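Local coordinates for protein cytochrome P450 268A2 Cyp268A2 (Mycobacterium marinum, PDB 6BLD) that belongs to the cytochrome P450 family of haem proteins and binds a haem and (3E,5E)-6,10-dimethylundeca-3,5,9-trien-2-one in adjoining sites, at residues A[304-312]-A[404-412]. Numbering follows the deposited sequence.
With HEM (protoporphyrin IX containing Fe), chain B; DXJ ((3E,5E)-6,10-dimethylundeca-3,5,9-trien-2-one), chain C.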
loop_
_atom_site.group_PDB
_atom_site.type_symbol
_atom_site.label_atom_id
_atom_site.label_comp_id
_atom_site.label_asym_id
_atom_site.label_seq_id
_atom_site.Cartn_x
_atom_site.Cartn_y
_atom_site.Cartn_z
ATOM N N TRP A 304 -2.556 0.769 -12.497
ATOM C CA TRP A 304 -1.238 0.938 -13.096
ATOM C C TRP A 304 -0.145 0.959 -12.037
ATOM O O TRP A 304 0.927 0.375 -12.234
ATOM C CB TRP A 304 -1.204 2.222 -13.925
ATOM C CG TRP A 304 0.013 2.353 -14.790
ATOM C CD1 TRP A 304 1.152 3.048 -14.504
ATOM C CD2 TRP A 304 0.211 1.774 -16.087
ATOM N NE1 TRP A 304 2.047 2.938 -15.541
ATOM C CE2 TRP A 304 1.494 2.161 -16.525
ATOM C CE3 TRP A 304 -0.571 0.967 -16.919
ATOM C CZ2 TRP A 304 2.011 1.769 -17.756
ATOM C CZ3 TRP A 304 -0.054 0.578 -18.142
ATOM C CH2 TRP A 304 1.225 0.981 -18.549
ATOM N N ALA A 305 -0.395 1.618 -10.905
ATOM C CA ALA A 305 0.628 1.708 -9.868
ATOM C C ALA A 305 0.761 0.395 -9.109
ATOM O O ALA A 305 1.868 -0.140 -8.964
ATOM C CB ALA A 305 0.306 2.855 -8.911
ATOM N N THR A 306 -0.366 -0.149 -8.634
ATOM C CA THR A 306 -0.396 -1.276 -7.706
ATOM C C THR A 306 0.686 -1.084 -6.647
ATOM O O THR A 306 1.654 -1.856 -6.597
ATOM C CB THR A 306 -0.223 -2.603 -8.453
ATOM O OG1 THR A 306 -1.099 -2.628 -9.586
ATOM C CG2 THR A 306 -0.563 -3.780 -7.550
ATOM N N PRO A 307 0.573 -0.054 -5.801
ATOM C CA PRO A 307 1.661 0.228 -4.851
ATOM C C PRO A 307 1.895 -0.889 -3.856
ATOM O O PRO A 307 3.030 -1.072 -3.404
ATOM C CB PRO A 307 1.198 1.517 -4.157
ATOM C CG PRO A 307 -0.271 1.505 -4.290
ATOM C CD PRO A 307 -0.568 0.859 -5.616
ATOM N N VAL A 308 0.858 -1.638 -3.496
ATOM C CA VAL A 308 1.011 -2.832 -2.673
ATOM C C VAL A 308 1.126 -4.019 -3.620
ATOM O O VAL A 308 0.156 -4.392 -4.286
ATOM C CB VAL A 308 -0.159 -3.003 -1.698
ATOM C CG1 VAL A 308 0.090 -4.189 -0.780
ATOM C CG2 VAL A 308 -0.366 -1.732 -0.892
ATOM N N MET A 309 2.318 -4.610 -3.689
ATOM C CA MET A 309 2.562 -5.724 -4.594
ATOM C C MET A 309 2.194 -7.069 -3.984
ATOM O O MET A 309 1.710 -7.957 -4.696
ATOM C CB MET A 309 4.030 -5.747 -5.023
ATOM C CG MET A 309 4.462 -4.545 -5.837
ATOM S SD MET A 309 6.147 -4.718 -6.446
ATOM C CE MET A 309 7.055 -4.892 -4.908
ATOM N N THR A 310 2.418 -7.250 -2.683
ATOM C CA THR A 310 2.218 -8.550 -2.060
ATOM C C THR A 310 1.517 -8.411 -0.717
ATOM O O THR A 310 1.755 -7.458 0.031
ATOM C CB THR A 310 3.546 -9.292 -1.846
ATOM O OG1 THR A 310 4.417 -8.496 -1.031
ATOM C CG2 THR A 310 4.224 -9.593 -3.175
ATOM N N PHE A 311 0.646 -9.375 -0.435
ATOM C CA PHE A 311 0.123 -9.638 0.894
ATOM C C PHE A 311 -0.120 -11.137 0.972
ATOM O O PHE A 311 -0.459 -11.772 -0.029
ATOM C CB PHE A 311 -1.169 -8.862 1.185
ATOM C CG PHE A 311 -0.951 -7.565 1.916
ATOM C CD1 PHE A 311 -0.028 -7.478 2.949
ATOM C CD2 PHE A 311 -1.672 -6.434 1.571
ATOM C CE1 PHE A 311 0.170 -6.281 3.622
ATOM C CE2 PHE A 311 -1.478 -5.236 2.241
ATOM C CZ PHE A 311 -0.555 -5.161 3.266
ATOM N N ARG A 312 0.075 -11.704 2.154
ATOM C CA ARG A 312 0.003 -13.148 2.300
ATOM C C ARG A 312 -1.065 -13.532 3.314
ATOM O O ARG A 312 -1.569 -12.703 4.076
ATOM C CB ARG A 312 1.363 -13.729 2.710
ATOM C CG ARG A 312 1.632 -13.662 4.195
ATOM C CD ARG A 312 2.499 -14.816 4.662
ATOM N NE ARG A 312 3.250 -14.447 5.856
ATOM C CZ ARG A 312 2.962 -14.865 7.083
ATOM N NH1 ARG A 312 1.939 -15.682 7.289
ATOM N NH2 ARG A 312 3.703 -14.468 8.106
ATOM N N VAL A 404 12.375 1.697 -6.102
ATOM C CA VAL A 404 12.891 1.160 -4.848
ATOM C C VAL A 404 12.873 -0.364 -4.941
ATOM O O VAL A 404 11.802 -0.941 -5.186
ATOM C CB VAL A 404 12.064 1.642 -3.650
ATOM C CG1 VAL A 404 12.492 0.923 -2.380
ATOM C CG2 VAL A 404 12.186 3.150 -3.488
ATOM N N PRO A 405 14.006 -1.040 -4.759
ATOM C CA PRO A 405 13.987 -2.508 -4.742
ATOM C C PRO A 405 13.282 -3.033 -3.501
ATOM O O PRO A 405 13.397 -2.469 -2.410
ATOM C CB PRO A 405 15.473 -2.886 -4.748
ATOM C CG PRO A 405 16.168 -1.694 -4.181
ATOM C CD PRO A 405 15.368 -0.498 -4.615
ATOM N N GLY A 406 12.547 -4.119 -3.678
ATOM C CA GLY A 406 11.799 -4.705 -2.585
ATOM C C GLY A 406 10.679 -5.576 -3.099
ATOM O O GLY A 406 10.353 -5.584 -4.287
ATOM N N ASN A 407 10.081 -6.316 -2.165
ATOM C CA ASN A 407 9.047 -7.294 -2.482
ATOM C C ASN A 407 7.691 -6.939 -1.882
ATOM O O ASN A 407 6.782 -7.777 -1.897
ATOM C CB ASN A 407 9.475 -8.689 -2.007
ATOM C CG ASN A 407 9.849 -8.722 -0.531
ATOM O OD1 ASN A 407 9.096 -8.258 0.327
ATOM N ND2 ASN A 407 11.016 -9.282 -0.230
ATOM N N PHE A 408 7.528 -5.728 -1.353
ATOM C CA PHE A 408 6.280 -5.333 -0.709
ATOM C C PHE A 408 5.612 -4.169 -1.427
ATOM O O PHE A 408 4.459 -4.297 -1.854
ATOM C CB PHE A 408 6.536 -4.986 0.765
ATOM C CG PHE A 408 5.288 -4.655 1.544
ATOM C CD1 PHE A 408 4.072 -5.240 1.223
ATOM C CD2 PHE A 408 5.334 -3.758 2.599
ATOM C CE1 PHE A 408 2.927 -4.935 1.936
ATOM C CE2 PHE A 408 4.192 -3.450 3.321
ATOM C CZ PHE A 408 2.986 -4.040 2.988
ATOM N N VAL A 409 6.296 -3.038 -1.577
ATOM C CA VAL A 409 5.709 -1.826 -2.136
ATOM C C VAL A 409 6.417 -1.488 -3.441
ATOM O O VAL A 409 7.652 -1.500 -3.505
ATOM C CB VAL A 409 5.790 -0.649 -1.144
ATOM C CG1 VAL A 409 5.413 0.658 -1.829
ATOM C CG2 VAL A 409 4.881 -0.902 0.052
ATOM N N HIS A 410 5.630 -1.201 -4.479
ATOM C CA HIS A 410 6.131 -0.714 -5.765
ATOM C C HIS A 410 6.353 0.786 -5.624
ATOM O O HIS A 410 5.437 1.592 -5.793
ATOM C CB HIS A 410 5.142 -1.039 -6.878
ATOM C CG HIS A 410 5.649 -0.739 -8.256
ATOM N ND1 HIS A 410 4.817 -0.348 -9.283
ATOM C CD2 HIS A 410 6.897 -0.783 -8.777
ATOM C CE1 HIS A 410 5.532 -0.160 -10.378
ATOM N NE2 HIS A 410 6.798 -0.417 -10.098
ATOM N N ALA A 411 7.585 1.172 -5.307
ATOM C CA ALA A 411 7.878 2.529 -4.875
ATOM C C ALA A 411 8.867 3.212 -5.809
ATOM O O ALA A 411 9.717 2.567 -6.431
ATOM C CB ALA A 411 8.435 2.541 -3.446
ATOM N N ILE A 412 8.747 4.534 -5.891
ATOM C CA ILE A 412 9.686 5.383 -6.614
ATOM C C ILE A 412 10.421 6.231 -5.586
ATOM O O ILE A 412 9.803 7.043 -4.884
ATOM C CB ILE A 412 8.977 6.263 -7.654
ATOM C CG1 ILE A 412 8.433 5.409 -8.802
ATOM C CG2 ILE A 412 9.923 7.327 -8.183
ATOM C CD1 ILE A 412 7.587 6.183 -9.794
HETATM C CHA HEM B . -5.660 -2.196 3.760
HETATM C CHB HEM B . -5.462 2.394 5.330
HETATM C CHC HEM B . -4.604 3.909 0.796
HETATM C CHD HEM B . -3.950 -0.725 -0.530
HETATM C C1A HEM B . -5.693 -1.089 4.583
HETATM C C2A HEM B . -5.942 -1.087 6.011
HETATM C C3A HEM B . -5.890 0.175 6.442
HETATM C C4A HEM B . -5.600 1.026 5.305
HETATM C CMA HEM B . -6.100 0.648 7.897
HETATM C CAA HEM B . -6.232 -2.331 6.878
HETATM C CBA HEM B . -7.712 -2.678 6.749
HETATM C CGA HEM B . -7.997 -3.992 7.428
HETATM O O1A HEM B . -9.188 -4.267 7.727
HETATM O O2A HEM B . -7.034 -4.763 7.679
HETATM C C1B HEM B . -5.279 3.211 4.236
HETATM C C2B HEM B . -5.350 4.654 4.239
HETATM C C3B HEM B . -5.122 5.093 3.002
HETATM C C4B HEM B . -4.886 3.933 2.149
HETATM C CMB HEM B . -5.650 5.548 5.462
HETATM C CAB HEM B . -5.122 6.597 2.642
HETATM C CBB HEM B . -5.009 7.044 1.391
HETATM C C1C HEM B . -4.357 2.782 0.034
HETATM C C2C HEM B . -4.077 2.750 -1.390
HETATM C C3C HEM B . -3.889 1.464 -1.745
HETATM C C4C HEM B . -4.059 0.648 -0.565
HETATM C CMC HEM B . -4.000 4.016 -2.277
HETATM C CAC HEM B . -3.575 0.841 -3.125
HETATM C CBC HEM B . -3.644 1.514 -4.277
HETATM C C1D HEM B . -4.370 -1.538 0.500
HETATM C C2D HEM B . -4.398 -2.985 0.494
HETATM C C3D HEM B . -4.867 -3.396 1.678
HETATM C C4D HEM B . -5.158 -2.219 2.477
HETATM C CMD HEM B . -3.954 -3.880 -0.683
HETATM C CAD HEM B . -5.075 -4.863 2.118
HETATM C CBD HEM B . -6.366 -5.392 1.499
HETATM C CGD HEM B . -6.580 -6.841 1.858
HETATM O O1D HEM B . -7.578 -7.435 1.374
HETATM O O2D HEM B . -5.755 -7.404 2.622
HETATM N NA HEM B . -5.487 0.220 4.187
HETATM N NB HEM B . -4.994 2.805 2.945
HETATM N NC HEM B . -4.339 1.481 0.500
HETATM N ND HEM B . -4.841 -1.106 1.723
HETATM FE FE HEM B . -5.143 0.847 2.267
HETATM C C10 DXJ C . 5.035 -2.387 8.340
HETATM C C13 DXJ C . 8.726 -3.256 8.877
HETATM C C01 DXJ C . -1.696 -1.590 3.102
HETATM C C02 DXJ C . -0.356 -1.335 3.786
HETATM C C03 DXJ C . -0.215 -1.610 5.067
HETATM C C04 DXJ C . 0.813 -0.766 2.983
HETATM C C05 DXJ C . 1.115 -1.367 5.777
HETATM C C06 DXJ C . 1.552 -2.566 6.615
HETATM C C07 DXJ C . 2.684 -2.236 7.587
HETATM C C08 DXJ C . 3.896 -2.708 7.373
HETATM C C09 DXJ C . 2.405 -1.366 8.809
HETATM C C11 DXJ C . 6.166 -3.058 8.254
HETATM C C12 DXJ C . 7.320 -2.761 9.208
HETATM O O14 DXJ C . 7.125 -2.148 10.204
#
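F408 turns the edge of its ring toward the face of F311 in an offset edge-to-face pair, the centroids 5.3 Å apart and the planes at 62°. With CG anti to the backbone N (chi1 -176°), the F408 ring swings back to the 304-312 segment although its CB starts away from it; CG1 of V308 lies alongside, 4.0 Å from F408 CE1. The backbones themselves are joined at a single bridge, V308 with V409: M309 N donates to F408 O at 2.8 Å, and H410 N to P307 O at 2.8 Å. The short hydroxyl of T310 reaches a backbone carbonyl, OG1 to N407 O at 2.6 Å. Histidine suits 410 because its flat ring offers ND1-H in plane, almost straight (175°), to A305 O of helix 290-305, 3.0 Å from ND1. M309 CG packs crosswise on H410 CB, and its unbranched chain bends at chi3 to bring CE 3.4 Å from G406 O. Farther out, H271 stacks on H410 and W22 touches M309. Polar bonds thus hold the connection from helix 290-305 to strand 310-315 against the turn leading into strand 411-418, while P307, V308 and F311 meet the haem and both phenylalanines form apolar wall beside the hydrocarbon end of DXJ.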